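Local coordinates for uncharacterized protein (Photobacterium profundum, PDB 4I45) that probably acts as a hydrolase, a hotdog-fold thioesterase of the 4-hydroxybenzoyl-CoA thioesterase family that binds a magnesium ion, at residues A[60-65]-A[108-113]. Numbering follows the deposited sequence. Where two conformers were deposited one is given.
Sequences YKANMI and GDIEMV
With CG set beside the backbone N in both residues (chi1 -71° in K61, -51° in the E111 conformer described) and each chain extended beyond it, K61 and E111 run side by side off the same face of the antiparallel hotdog sheet. The pair belongs to a classic beta bulge, in which Y60 and K61 both face E111. Both amides converge on one carbonyl: Y60 N reaches E111 O at 2.8 Å, nearly along the C=O axis, whereas the longer bond from K61 N, 3.3 Å, lies in the carbonyl plane on a lone pair. K61 and E111 form a hydrogen-bonded pair at the bulge; from there A62 with I110 is a non-hydrogen-bonded pair and N63 with D109 a hydrogen-bonded one.

The Y60 ring points the same way as the E111 carboxylate, their planes 44° apart, and K61 CG lies over one ring face, offset toward the rim. V113 CG1 packs 4.0 Å from Y60 CB. On the buried face, I110 CD1 meets A62 CB at 4.2 Å, and helix 28-40 covers M64 through F29, L30 and F33. Strand 56-66 is the last of its chain's sheet, but residues 61-65 pair antiparallel with a strand of the second subunit, carrying the sheet across the interface. D109 OD1 is held by a salt bridge to R93, while a water donates to D109 OD2 and to N63 O. K61 NZ and E111 OE1, 4.4 Å apart, are too distant for a salt bridge; another water links them, accepting from K61 NZ at 2.8 Å and donating to E111 OE1 at 2.6 Å.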
loop_
_atom_site.group_PDB
_atom_site.type_symbol
_atom_site.label_atom_id
_atom_site.label_comp_id
_atom_site.label_asym_id
_atom_site.label_seq_id
_atom_site.Cartn_x
_atom_site.Cartn_y
_atom_site.Cartn_z
ATOM N N TYR A 60 3.335 -20.104 2.675
ATOM C CA TYR A 60 2.179 -20.963 2.810
ATOM C C TYR A 60 1.277 -20.574 3.998
ATOM O O TYR A 60 0.057 -20.579 3.876
ATOM C CB TYR A 60 2.677 -22.437 2.862
ATOM C CG TYR A 60 1.602 -23.438 3.124
ATOM C CD1 TYR A 60 0.412 -23.406 2.418
ATOM C CD2 TYR A 60 1.757 -24.415 4.099
ATOM C CE1 TYR A 60 -0.591 -24.350 2.634
ATOM C CE2 TYR A 60 0.750 -25.348 4.345
ATOM C CZ TYR A 60 -0.426 -25.307 3.601
ATOM O OH TYR A 60 -1.415 -26.226 3.847
ATOM N N LYS A 61 1.902 -20.271 5.129
ATOM C CA LYS A 61 1.128 -19.872 6.309
ATOM C C LYS A 61 1.851 -18.744 6.967
ATOM O O LYS A 61 3.063 -18.680 7.005
ATOM C CB LYS A 61 0.974 -21.032 7.302
ATOM C CG LYS A 61 0.050 -22.124 6.805
ATOM C CD LYS A 61 -0.056 -23.269 7.785
ATOM C CE LYS A 61 -0.952 -24.402 7.333
ATOM N NZ LYS A 61 -0.936 -25.552 8.317
ATOM N N ALA A 62 1.035 -17.844 7.531
ATOM C CA ALA A 62 1.496 -16.736 8.384
ATOM C C ALA A 62 0.534 -16.551 9.563
ATOM O O ALA A 62 -0.651 -16.321 9.363
ATOM C CB ALA A 62 1.583 -15.494 7.600
ATOM N N ASN A 63 1.075 -16.788 10.752
ATOM C CA ASN A 63 0.293 -16.626 11.986
ATOM C C ASN A 63 0.840 -15.458 12.754
ATOM O O ASN A 63 1.977 -15.489 13.191
ATOM C CB ASN A 63 0.364 -17.865 12.829
ATOM C CG ASN A 63 -0.310 -19.046 12.168
ATOM O OD1 ASN A 63 -0.978 -18.926 11.128
ATOM N ND2 ASN A 63 -0.142 -20.199 12.765
ATOM N N MET A 64 0.005 -14.432 12.877
ATOM C CA MET A 64 0.338 -13.126 13.451
ATOM C C MET A 64 -0.335 -12.927 14.826
ATOM O O MET A 64 -1.517 -13.280 14.977
ATOM C CB MET A 64 -0.152 -12.012 12.513
ATOM C CG MET A 64 0.466 -12.060 11.072
ATOM S SD MET A 64 2.242 -11.680 11.032
ATOM C CE MET A 64 2.272 -9.891 11.214
ATOM N N ILE A 65 0.433 -12.358 15.743
ATOM C CA ILE A 65 -0.112 -11.882 17.032
ATOM C C ILE A 65 0.267 -10.429 17.126
ATOM O O ILE A 65 1.442 -10.062 17.042
ATOM C CB ILE A 65 0.464 -12.641 18.231
ATOM C CG1 ILE A 65 0.453 -14.150 18.015
ATOM C CG2 ILE A 65 -0.319 -12.250 19.503
ATOM C CD1 ILE A 65 1.120 -14.874 19.163
ATOM N N GLY A 108 5.166 -12.918 14.291
ATOM C CA GLY A 108 4.792 -13.747 13.158
ATOM C C GLY A 108 5.538 -15.086 13.097
ATOM O O GLY A 108 6.746 -15.141 13.311
ATOM N N ASP A 109 4.770 -16.151 12.917
ATOM C CA ASP A 109 5.336 -17.458 12.563
ATOM C C ASP A 109 4.927 -17.700 11.118
ATOM O O ASP A 109 3.759 -17.812 10.781
ATOM C CB ASP A 109 4.778 -18.554 13.448
ATOM C CG ASP A 109 5.223 -18.440 14.875
ATOM O OD1 ASP A 109 6.442 -18.361 15.122
ATOM O OD2 ASP A 109 4.324 -18.452 15.746
ATOM N N ILE A 110 5.951 -17.760 10.277
ATOM C CA ILE A 110 5.780 -17.858 8.811
ATOM C C ILE A 110 6.354 -19.187 8.301
ATOM O O ILE A 110 7.471 -19.541 8.641
ATOM C CB ILE A 110 6.464 -16.658 8.065
ATOM C CG1 ILE A 110 5.734 -15.291 8.277
ATOM C CG2 ILE A 110 6.490 -16.875 6.568
ATOM C CD1 ILE A 110 5.200 -14.972 9.582
ATOM N N GLU A 111 5.525 -19.923 7.576
ATOM C CA GLU A 111 5.967 -21.171 6.934
ATOM C C GLU A 111 6.105 -20.917 5.457
ATOM O O GLU A 111 5.125 -20.541 4.793
ATOM C CB GLU A 111 4.979 -22.329 7.121
ATOM C CG GLU A 111 4.546 -22.565 8.550
ATOM C CD GLU A 111 3.781 -23.873 8.746
ATOM O OE1 GLU A 111 3.321 -24.454 7.733
ATOM O OE2 GLU A 111 3.637 -24.311 9.911
ATOM N N MET A 112 7.315 -21.166 4.976
ATOM C CA MET A 112 7.606 -21.030 3.559
ATOM C C MET A 112 7.945 -22.391 2.957
ATOM O O MET A 112 8.632 -23.195 3.572
ATOM C CB MET A 112 8.759 -20.076 3.318
ATOM C CG MET A 112 8.517 -18.692 3.925
ATOM S SD MET A 112 9.312 -17.326 3.034
ATOM C CE MET A 112 8.639 -17.476 1.402
ATOM N N VAL A 113 7.404 -22.613 1.769
ATOM C CA VAL A 113 7.667 -23.839 1.029
ATOM C C VAL A 113 8.506 -23.520 -0.200
ATOM O O VAL A 113 8.465 -22.442 -0.769
ATOM C CB VAL A 113 6.358 -24.510 0.637
ATOM C CG1 VAL A 113 5.634 -24.975 1.907
ATOM C CG2 VAL A 113 5.502 -23.577 -0.224
HETATM O O HOH W 1 1.674 -26.476 7.974
HETATM O O HOH W 2 2.557 -16.341 15.902
#